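PDB 4REL: UDP-glucose:anthocyanidin 3-O-glucosyltransferase from Clitoria ternatea, which belongs to the UDP-glycosyltransferase family and has the GT-B fold, in which two Rossmann-like domains face each other across a cleft. Local coordinates for residues P136-L144 / D367-I375; I151-A162 / R174-V185. All coordinates share one frame; numbering follows the deposited sequence. Where two conformers were deposited one is given.

Interaction 1 (P136-L144 / D367-I375); sequences PNVSCSLSL and DQGIAARVI. With KMP (3,5,7-trihydroxy-2-(4-hydroxyphenyl)-4H-chromen-4-one), chain B.
Asp-367 OD2 accepts the backbone N-H of Val-138 at 3.0 Å, on its syn side but 34° out of the carboxylate plane. Near the same oxygen lies KMP O30, at 3.0 Å from OD2, while Asn-137 ND2 stands 2.9 Å from KMP O13, so each segment brings one polar side chain to the ligand. The Asp-367 side chain, its CG set between backbone N and carbonyl carbon (chi1 64°), slides antiparallel past that of Val-138. Val-138 CG2 lies 3.6 Å from Ala-371 CB, with the carboxylate on another side, and the small alanine lets the helix come close. Further along, Ile-370 spreads its branches: CG2 rests near Cys-140 CB, and CD1 meets Leu-144 CD1 tip to tip at 4.0 Å. Cys-140 SG lies against Val-374 CG2. Behind this layer Val-138 O is gripped by Ser-141 N and by Ser-141 OG at 2.8 Å, and also by Trp-135 NE1. These bonds probably help hold the turn after strand 131-135 and so present the Val-138 N-H to the carboxylate. A buried aspartate is thus steadied by a main-chain N-H of the opposing domain, with apolar packing continuing the domain interface beside the pocket.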
loop_
_atom_site.group_PDB
_atom_site.type_symbol
_atom_site.label_atom_id
_atom_site.label_comp_id
_atom_site.label_asym_id
_atom_site.label_seq_id
_atom_site.Cartn_x
_atom_site.Cartn_y
_atom_site.Cartn_z
ATOM N N PRO A 136 -5.476 2.910 -1.907
ATOM C CA PRO A 136 -4.676 1.719 -1.610
ATOM C C PRO A 136 -3.585 1.995 -0.570
ATOM O O PRO A 136 -2.652 1.211 -0.430
ATOM C CB PRO A 136 -4.047 1.403 -2.967
ATOM C CG PRO A 136 -3.778 2.773 -3.539
ATOM C CD PRO A 136 -5.006 3.595 -3.123
ATOM N N ASN A 137 -3.697 3.104 0.145
ATOM C CA ASN A 137 -2.697 3.459 1.144
ATOM C C ASN A 137 -3.147 3.017 2.516
ATOM O O ASN A 137 -4.110 2.260 2.639
ATOM C CB ASN A 137 -2.475 4.962 1.086
ATOM C CG ASN A 137 -2.533 5.464 -0.336
ATOM O OD1 ASN A 137 -3.437 6.221 -0.721
ATOM N ND2 ASN A 137 -1.606 4.975 -1.153
ATOM N N VAL A 138 -2.443 3.455 3.551
ATOM C CA VAL A 138 -2.864 3.127 4.899
ATOM C C VAL A 138 -4.242 3.736 5.115
ATOM O O VAL A 138 -4.438 4.937 4.931
ATOM C CB VAL A 138 -1.837 3.620 5.939
ATOM C CG1 VAL A 138 -2.274 3.232 7.349
ATOM C CG2 VAL A 138 -0.484 3.007 5.623
ATOM N N SER A 139 -5.208 2.891 5.456
ATOM C CA SER A 139 -6.595 3.330 5.594
ATOM C C SER A 139 -6.715 4.545 6.515
ATOM O O SER A 139 -7.321 5.553 6.153
ATOM C CB SER A 139 -7.456 2.180 6.132
ATOM O OG SER A 139 -6.937 1.706 7.367
ATOM N N CYS A 140 -6.093 4.461 7.688
ATOM C CA CYS A 140 -6.185 5.525 8.690
ATOM C C CYS A 140 -5.666 6.894 8.242
ATOM O O CYS A 140 -6.093 7.923 8.768
ATOM C CB CYS A 140 -5.513 5.094 10.007
ATOM S SG CYS A 140 -6.379 3.725 10.811
ATOM N N SER A 141 -4.773 6.926 7.258
ATOM C CA SER A 141 -4.191 8.202 6.861
ATOM C C SER A 141 -5.211 9.106 6.170
ATOM O O SER A 141 -4.976 10.293 6.026
ATOM C CB SER A 141 -2.939 8.003 5.998
ATOM O OG SER A 141 -3.287 7.521 4.724
ATOM N N LEU A 142 -6.357 8.552 5.763
ATOM C CA LEU A 142 -7.425 9.374 5.169
ATOM C C LEU A 142 -7.794 10.570 6.044
ATOM O O LEU A 142 -8.081 11.659 5.539
ATOM C CB LEU A 142 -8.689 8.537 4.925
ATOM C CG LEU A 142 -8.717 7.706 3.650
ATOM C CD1 LEU A 142 -9.901 6.755 3.699
ATOM C CD2 LEU A 142 -8.807 8.639 2.454
ATOM N N SER A 143 -7.776 10.365 7.357
ATOM C CA SER A 143 -8.194 11.407 8.291
ATOM C C SER A 143 -7.301 12.634 8.265
ATOM O O SER A 143 -7.769 13.754 8.469
ATOM C CB SER A 143 -8.284 10.847 9.708
ATOM O OG SER A 143 -9.468 10.100 9.843
ATOM N N LEU A 144 -6.016 12.417 8.004
ATOM C CA LEU A 144 -5.039 13.500 8.003
ATOM C C LEU A 144 -5.426 14.638 7.065
ATOM O O LEU A 144 -5.272 15.813 7.403
ATOM C CB LEU A 144 -3.662 12.969 7.600
ATOM C CG LEU A 144 -3.123 11.791 8.402
ATOM C CD1 LEU A 144 -1.811 11.309 7.795
ATOM C CD2 LEU A 144 -2.926 12.205 9.845
ATOM N N ASP A 367 3.140 7.548 4.340
ATOM C CA ASP A 367 2.286 7.203 5.476
ATOM C C ASP A 367 2.719 5.936 6.211
ATOM O O ASP A 367 1.944 5.364 6.977
ATOM C CB ASP A 367 0.797 7.118 5.073
ATOM C CG ASP A 367 0.503 5.998 4.072
ATOM O OD1 ASP A 367 1.421 5.251 3.679
ATOM O OD2 ASP A 367 -0.680 5.847 3.695
ATOM N N GLN A 368 3.948 5.494 5.980
ATOM C CA GLN A 368 4.479 4.326 6.682
ATOM C C GLN A 368 4.501 4.554 8.187
ATOM O O GLN A 368 4.323 3.618 8.970
ATOM C CB GLN A 368 5.879 3.993 6.161
ATOM C CG GLN A 368 5.839 3.476 4.728
ATOM C CD GLN A 368 7.191 3.444 4.046
ATOM O OE1 GLN A 368 8.234 3.701 4.660
ATOM N NE2 GLN A 368 7.176 3.132 2.755
ATOM N N GLY A 369 4.713 5.802 8.587
ATOM C CA GLY A 369 4.720 6.150 9.997
ATOM C C GLY A 369 3.368 5.970 10.653
ATOM O O GLY A 369 3.273 5.564 11.823
ATOM N N ILE A 370 2.309 6.252 9.894
ATOM C CA ILE A 370 0.959 6.039 10.388
ATOM C C ILE A 370 0.725 4.546 10.584
ATOM O O ILE A 370 0.190 4.121 11.611
ATOM C CB ILE A 370 -0.109 6.601 9.419
ATOM C CG1 ILE A 370 0.139 8.090 9.131
ATOM C CG2 ILE A 370 -1.496 6.365 9.986
ATOM C CD1 ILE A 370 0.120 8.991 10.372
ATOM N N ALA A 371 1.120 3.754 9.587
ATOM C CA ALA A 371 0.980 2.310 9.661
ATOM C C ALA A 371 1.730 1.740 10.854
ATOM O O ALA A 371 1.195 0.892 11.583
ATOM C CB ALA A 371 1.450 1.655 8.360
ATOM N N ALA A 372 2.962 2.208 11.059
ATOM C CA ALA A 372 3.788 1.712 12.148
ATOM C C ALA A 372 3.110 1.997 13.488
ATOM O O ALA A 372 3.084 1.140 14.375
ATOM C CB ALA A 372 5.189 2.338 12.100
ATOM N N ARG A 373 2.567 3.200 13.638
ATOM C CA ARG A 373 1.874 3.568 14.876
ATOM C C ARG A 373 0.621 2.716 15.100
ATOM O O ARG A 373 0.345 2.296 16.227
ATOM C CB ARG A 373 1.499 5.058 14.879
ATOM C CG ARG A 373 0.768 5.520 16.164
ATOM C CD ARG A 373 1.688 5.447 17.389
ATOM N NE ARG A 373 2.903 6.212 17.143
ATOM C CZ ARG A 373 4.043 6.059 17.806
ATOM N NH1 ARG A 373 4.138 5.173 18.792
ATOM N NH2 ARG A 373 5.093 6.797 17.482
ATOM N N VAL A 374 -0.158 2.491 14.042
ATOM C CA VAL A 374 -1.358 1.663 14.161
ATOM C C VAL A 374 -0.955 0.253 14.590
ATOM O O VAL A 374 -1.544 -0.343 15.500
ATOM C CB VAL A 374 -2.171 1.633 12.844
ATOM C CG1 VAL A 374 -3.295 0.603 12.921
ATOM C CG2 VAL A 374 -2.744 3.013 12.537
ATOM N N ILE A 375 0.092 -0.260 13.957
ATOM C CA ILE A 375 0.576 -1.601 14.268
ATOM C C ILE A 375 0.981 -1.727 15.744
ATOM O O ILE A 375 0.595 -2.671 16.433
ATOM C CB ILE A 375 1.757 -1.977 13.344
ATOM C CG1 ILE A 375 1.225 -2.360 11.961
ATOM C CG2 ILE A 375 2.547 -3.134 13.933
ATOM C CD1 ILE A 375 2.277 -2.316 10.851
HETATM C C1 KMP B . 1.728 10.014 1.974
HETATM C C2 KMP B . 1.292 8.813 1.441
HETATM C C3 KMP B . 2.005 8.249 0.276
HETATM C C4 KMP B . 3.163 8.976 -0.283
HETATM C C5 KMP B . 3.522 10.176 0.317
HETATM C C6 KMP B . 2.821 10.677 1.418
HETATM C C9 KMP B . 1.585 6.966 -0.334
HETATM C C10 KMP B . 2.355 6.476 -1.500
HETATM C C11 KMP B . 3.511 7.293 -1.994
HETATM C C14 KMP B . 4.345 6.871 -3.163
HETATM C C15 KMP B . 3.951 5.853 -4.029
HETATM C C16 KMP B . 4.752 5.489 -5.100
HETATM C C17 KMP B . 5.958 6.137 -5.314
HETATM C C18 KMP B . 6.359 7.155 -4.458
HETATM C C19 KMP B . 5.552 7.521 -3.389
HETATM O O12 KMP B . 3.848 8.477 -1.366
HETATM O O13 KMP B . 0.609 6.329 0.128
HETATM O O24 KMP B . 6.744 5.772 -6.365
HETATM O O27 KMP B . 1.984 5.293 -2.065
HETATM O O29 KMP B . 3.218 11.858 1.965
HETATM O O30 KMP B . 0.226 8.149 1.968
#

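Interaction 2 (I151-A162 / R174-V185); sequences IRDKCSKDAKNA and RVEDVPQDMLDV. With KMP (3,5,7-trihydroxy-2-(4-hydroxyphenyl)-4H-chromen-4-one), chain B.
Helix 148-157, in the N-terminal domain, packs here against the loop that runs on toward helix 191-197 and lines the end of the KMP pocket. Apolar side chains fill the middle. Ile-151 CG2 meets Val-178 CG1 at 3.6 Å, and Cys-155 SG touches both Val-178 CG2 and Val-175 CG1, a compact, polarisable group suited to an apolar layer, while its CB touches Leu-183 CD1. Val-175 is branched at CB, which suits a place with neighbours on several sides: its CG2 reaches Lys-154 CG at 3.6 Å, and its CB lies beside the carbonyl oxygens of Ala-159 and Lys-160. Met-182 CE approaches Ile-151 CD1, the two side chains crossing at about a right angle.

Polar bonds secure both ends. Arg-152, extended from CG to NE, grips Met-182 O side-on with two nitrogens: NE at 2.7 Å, in the carbonyl plane, and NH2 at 3.0 Å, 45° above it. The oxygen lies in the guanidinium plane, and Val-185 CG1 lies over one face, toward its rim. At the other end Val-175 N donates to Ala-162 O (3.0 Å), and Glu-176 N makes a weak bond to Lys-160 O. Arg-174 NH1 pairs with Glu-176 OE2 at 3.0 Å, in the guanidinium plane but above that of the carboxylate; the other oxygen, OE1, bridges to Lys-388. From the same loop Asp-181 OD2 accepts the KMP O29 hydroxyl at 2.7 Å.

Main-chain carbonyls serve as the acceptors for the bonds between the segments, and the extended arginine side chain spans the gap from the helix to the Met-182 carbonyl. The loop carrying Pro-179 and Asp-181 is consequently tied to the helix at its ends and by its apolar side chains, which should limit its freedom beside the ligand.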
loop_
_atom_site.group_PDB
_atom_site.type_symbol
_atom_site.label_atom_id
_atom_site.label_comp_id
_atom_site.label_asym_id
_atom_site.label_seq_id
_atom_site.Cartn_x
_atom_site.Cartn_y
_atom_site.Cartn_z
ATOM N N ILE A 151 -2.990 19.778 12.108
ATOM C CA ILE A 151 -1.799 18.945 12.134
ATOM C C ILE A 151 -0.531 19.798 12.013
ATOM O O ILE A 151 0.410 19.622 12.790
ATOM C CB ILE A 151 -1.883 17.843 11.057
ATOM C CG1 ILE A 151 -2.870 16.768 11.522
ATOM C CG2 ILE A 151 -0.512 17.236 10.798
ATOM C CD1 ILE A 151 -3.374 15.837 10.417
ATOM N N ARG A 152 -0.518 20.739 11.072
ATOM C CA ARG A 152 0.645 21.609 10.907
ATOM C C ARG A 152 0.884 22.435 12.155
ATOM O O ARG A 152 2.030 22.613 12.585
ATOM C CB ARG A 152 0.478 22.532 9.703
ATOM C CG ARG A 152 0.503 21.776 8.387
ATOM C CD ARG A 152 0.467 22.710 7.206
ATOM N NE ARG A 152 0.712 21.992 5.956
ATOM C CZ ARG A 152 0.527 22.522 4.753
ATOM N NH1 ARG A 152 0.081 23.764 4.641
ATOM N NH2 ARG A 152 0.776 21.808 3.665
ATOM N N ASP A 153 -0.193 22.946 12.740
ATOM C CA ASP A 153 -0.059 23.757 13.944
ATOM C C ASP A 153 0.516 22.935 15.096
ATOM O O ASP A 153 1.445 23.375 15.781
ATOM C CB ASP A 153 -1.399 24.379 14.340
ATOM C CG ASP A 153 -1.226 25.561 15.282
ATOM O OD1 ASP A 153 -0.237 26.307 15.114
ATOM O OD2 ASP A 153 -2.067 25.736 16.191
ATOM N N LYS A 154 -0.024 21.738 15.303
ATOM C CA LYS A 154 0.462 20.869 16.369
ATOM C C LYS A 154 1.909 20.417 16.121
ATOM O O LYS A 154 2.727 20.414 17.037
ATOM C CB LYS A 154 -0.467 19.658 16.558
ATOM C CG LYS A 154 -0.088 18.771 17.746
ATOM C CD LYS A 154 -1.244 17.881 18.181
ATOM C CE LYS A 154 -2.054 18.510 19.302
ATOM N NZ LYS A 154 -1.536 18.164 20.664
ATOM N N CYS A 155 2.231 20.051 14.884
ATOM C CA CYS A 155 3.592 19.599 14.585
ATOM C C CYS A 155 4.611 20.713 14.766
ATOM O O CYS A 155 5.773 20.454 15.075
ATOM C CB CYS A 155 3.687 19.010 13.179
ATOM S SG CYS A 155 2.793 17.452 13.008
ATOM N N SER A 156 4.163 21.950 14.591
ATOM C CA SER A 156 5.053 23.100 14.718
ATOM C C SER A 156 5.251 23.546 16.168
ATOM O O SER A 156 6.335 23.997 16.541
ATOM C CB SER A 156 4.521 24.271 13.891
ATOM O OG SER A 156 5.297 25.433 14.119
ATOM N N LYS A 157 4.209 23.419 16.982
ATOM C CA LYS A 157 4.216 23.993 18.331
ATOM C C LYS A 157 4.438 22.981 19.449
ATOM O O LYS A 157 5.079 23.283 20.458
ATOM C CB LYS A 157 2.892 24.708 18.600
ATOM C CG LYS A 157 2.660 25.963 17.788
ATOM C CD LYS A 157 1.262 26.488 18.077
ATOM C CE LYS A 157 1.052 27.900 17.561
ATOM N NZ LYS A 157 -0.279 28.407 18.005
ATOM N N ASP A 158 3.882 21.788 19.277
ATOM C CA ASP A 158 3.844 20.787 20.341
ATOM C C ASP A 158 5.048 19.836 20.309
ATOM O O ASP A 158 5.900 19.931 19.429
ATOM C CB ASP A 158 2.532 19.993 20.248
ATOM C CG ASP A 158 1.814 19.887 21.580
ATOM O OD1 ASP A 158 2.491 19.738 22.624
ATOM O OD2 ASP A 158 0.566 19.959 21.575
ATOM N N ALA A 159 5.108 18.924 21.278
ATOM C CA ALA A 159 6.224 17.987 21.395
ATOM C C ALA A 159 6.120 16.910 20.327
ATOM O O ALA A 159 5.044 16.680 19.785
ATOM C CB ALA A 159 6.245 17.357 22.772
ATOM N N LYS A 160 7.227 16.235 20.042
ATOM C CA LYS A 160 7.243 15.250 18.961
ATOM C C LYS A 160 6.385 14.025 19.258
ATOM O O LYS A 160 5.876 13.372 18.342
ATOM C CB LYS A 160 8.678 14.837 18.623
ATOM C CG LYS A 160 9.484 15.937 17.948
ATOM C CD LYS A 160 8.647 16.622 16.874
ATOM C CE LYS A 160 9.479 17.506 15.956
ATOM N NZ LYS A 160 9.921 18.770 16.609
ATOM N N ASN A 161 6.215 13.720 20.538
ATOM C CA ASN A 161 5.392 12.583 20.938
ATOM C C ASN A 161 3.969 12.974 21.355
ATOM O O ASN A 161 3.243 12.164 21.937
ATOM C CB ASN A 161 6.082 11.791 22.054
ATOM C CG ASN A 161 6.326 12.624 23.303
ATOM O OD1 ASN A 161 6.235 13.853 23.278
ATOM N ND2 ASN A 161 6.655 11.953 24.403
ATOM N N ALA A 162 3.576 14.213 21.058
ATOM C CA ALA A 162 2.234 14.686 21.406
ATOM C C ALA A 162 1.214 13.967 20.545
ATOM O O ALA A 162 1.448 13.758 19.354
ATOM C CB ALA A 162 2.122 16.178 21.203
ATOM N N ARG A 174 0.749 10.225 16.669
ATOM C CA ARG A 174 1.554 11.299 17.236
ATOM C C ARG A 174 2.104 12.222 16.165
ATOM O O ARG A 174 2.197 11.862 14.990
ATOM C CB ARG A 174 2.744 10.730 18.001
ATOM C CG ARG A 174 2.402 9.771 19.112
ATOM C CD ARG A 174 3.716 9.224 19.608
ATOM N NE ARG A 174 3.577 8.283 20.703
ATOM C CZ ARG A 174 4.619 7.741 21.327
ATOM N NH1 ARG A 174 5.853 8.059 20.947
ATOM N NH2 ARG A 174 4.430 6.890 22.324
ATOM N N VAL A 175 2.493 13.414 16.600
ATOM C CA VAL A 175 3.185 14.375 15.763
ATOM C C VAL A 175 4.302 13.727 14.936
ATOM O O VAL A 175 4.408 13.957 13.728
ATOM C CB VAL A 175 3.747 15.505 16.648
ATOM C CG1 VAL A 175 4.898 16.219 15.967
ATOM C CG2 VAL A 175 2.640 16.473 17.002
ATOM N N GLU A 176 5.106 12.881 15.573
ATOM C CA GLU A 176 6.253 12.277 14.889
ATOM C C GLU A 176 5.867 11.273 13.795
ATOM O O GLU A 176 6.707 10.881 12.974
ATOM C CB GLU A 176 7.186 11.612 15.901
ATOM C CG GLU A 176 6.590 10.397 16.582
ATOM C CD GLU A 176 7.488 9.841 17.669
ATOM O OE1 GLU A 176 8.618 9.419 17.347
ATOM O OE2 GLU A 176 7.061 9.830 18.842
ATOM N N ASP A 177 4.599 10.867 13.766
ATOM C CA ASP A 177 4.135 9.909 12.764
ATOM C C ASP A 177 3.678 10.567 11.461
ATOM O O ASP A 177 3.537 9.893 10.444
ATOM C CB ASP A 177 2.975 9.080 13.324
ATOM C CG ASP A 177 3.318 8.393 14.635
ATOM O OD1 ASP A 177 4.480 7.960 14.801
ATOM O OD2 ASP A 177 2.414 8.277 15.495
ATOM N N VAL A 178 3.430 11.875 11.505
ATOM C CA VAL A 178 2.822 12.597 10.383
ATOM C C VAL A 178 3.723 12.585 9.140
ATOM O O VAL A 178 4.929 12.810 9.251
ATOM C CB VAL A 178 2.512 14.046 10.802
ATOM C CG1 VAL A 178 2.001 14.862 9.629
ATOM C CG2 VAL A 178 1.495 14.054 11.949
ATOM N N PRO A 179 3.151 12.301 7.953
ATOM C CA PRO A 179 3.958 12.372 6.726
ATOM C C PRO A 179 4.616 13.743 6.574
ATOM O O PRO A 179 3.929 14.764 6.669
ATOM C CB PRO A 179 2.922 12.160 5.616
ATOM C CG PRO A 179 1.868 11.307 6.254
ATOM C CD PRO A 179 1.775 11.834 7.679
ATOM N N GLN A 180 5.931 13.773 6.362
ATOM C CA GLN A 180 6.620 15.051 6.212
ATOM C C GLN A 180 6.042 15.857 5.049
ATOM O O GLN A 180 5.971 17.086 5.126
ATOM C CB GLN A 180 8.127 14.851 6.027
ATOM C CG GLN A 180 8.917 16.146 5.941
ATOM C CD GLN A 180 8.868 16.939 7.228
ATOM O OE1 GLN A 180 9.031 16.384 8.319
ATOM N NE2 GLN A 180 8.631 18.243 7.113
ATOM N N ASP A 181 5.619 15.169 3.988
ATOM C CA ASP A 181 5.066 15.840 2.807
ATOM C C ASP A 181 3.961 16.843 3.146
ATOM O O ASP A 181 3.846 17.887 2.498
ATOM C CB ASP A 181 4.513 14.822 1.791
ATOM C CG ASP A 181 5.600 14.047 1.062
ATOM O OD1 ASP A 181 6.690 14.600 0.824
ATOM O OD2 ASP A 181 5.352 12.875 0.715
ATOM N N MET A 182 3.150 16.538 4.156
ATOM C CA MET A 182 1.983 17.379 4.414
ATOM C C MET A 182 2.330 18.587 5.267
ATOM O O MET A 182 1.529 19.514 5.392
ATOM C CB MET A 182 0.800 16.584 4.986
ATOM C CG MET A 182 0.895 16.188 6.440
ATOM S SD MET A 182 -0.669 15.433 6.994
ATOM C CE MET A 182 -1.795 16.793 6.783
ATOM N N LEU A 183 3.541 18.578 5.815
ATOM C CA LEU A 183 4.030 19.688 6.626
ATOM C C LEU A 183 4.867 20.691 5.822
ATOM O O LEU A 183 4.963 21.864 6.203
ATOM C CB LEU A 183 4.869 19.155 7.791
ATOM C CG LEU A 183 4.216 18.179 8.768
ATOM C CD1 LEU A 183 5.195 17.835 9.875
ATOM C CD2 LEU A 183 2.932 18.755 9.352
ATOM N N ASP A 184 5.492 20.231 4.734
ATOM C CA ASP A 184 6.404 21.075 3.958
ATOM C C ASP A 184 5.688 22.298 3.394
ATOM O O ASP A 184 4.613 22.175 2.816
ATOM C CB ASP A 184 7.024 20.294 2.797
ATOM C CG ASP A 184 8.059 19.278 3.250
ATOM O OD1 ASP A 184 8.684 19.480 4.315
ATOM O OD2 ASP A 184 8.246 18.275 2.525
ATOM N N VAL A 185 6.294 23.470 3.570
ATOM C CA VAL A 185 5.770 24.709 3.001
ATOM C C VAL A 185 6.868 25.419 2.214
ATOM O O VAL A 185 8.045 25.339 2.571
ATOM C CB VAL A 185 5.205 25.654 4.089
ATOM C CG1 VAL A 185 3.929 25.077 4.694
ATOM C CG2 VAL A 185 6.248 25.909 5.169
HETATM C C1 KMP B . 1.728 10.014 1.974
HETATM C C2 KMP B . 1.292 8.813 1.441
HETATM C C3 KMP B . 2.005 8.249 0.276
HETATM C C4 KMP B . 3.163 8.976 -0.283
HETATM C C5 KMP B . 3.522 10.176 0.317
HETATM C C6 KMP B . 2.821 10.677 1.418
HETATM C C9 KMP B . 1.585 6.966 -0.334
HETATM C C10 KMP B . 2.355 6.476 -1.500
HETATM C C11 KMP B . 3.511 7.293 -1.994
HETATM C C14 KMP B . 4.345 6.871 -3.163
HETATM C C15 KMP B . 3.951 5.853 -4.029
HETATM C C16 KMP B . 4.752 5.489 -5.100
HETATM C C17 KMP B . 5.958 6.137 -5.314
HETATM C C18 KMP B . 6.359 7.155 -4.458
HETATM C C19 KMP B . 5.552 7.521 -3.389
HETATM O O12 KMP B . 3.848 8.477 -1.366
HETATM O O13 KMP B . 0.609 6.329 0.128
HETATM O O24 KMP B . 6.744 5.772 -6.365
HETATM O O27 KMP B . 1.984 5.293 -2.065
HETATM O O29 KMP B . 3.218 11.858 1.965
HETATM O O30 KMP B . 0.226 8.149 1.968
#

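How the interactions relate
Interactions 1 and 2 lie side by side, their centres about 14 Å apart, with interaction 2 nested along the chain inside the loop closed by interaction 1. A salt bridge joins them: Arg-373 NE, on helix 368-378 of the C-terminal domain, meets Asp-177 OD2 at 2.7 Å. Nearby, Ile-370 CD1 packs 3.5 Å from Asp-177 O, and Leu-144 O lies 3.6 Å from Ile-151 CD1, so close packing of methyl groups on main-chain carbonyls joins the two contacts. Both approach the same fused ring of KMP, at different substituents, while His-17 adds another hydrogen bond to the ligand. Together they border the pocket where the two domains meet.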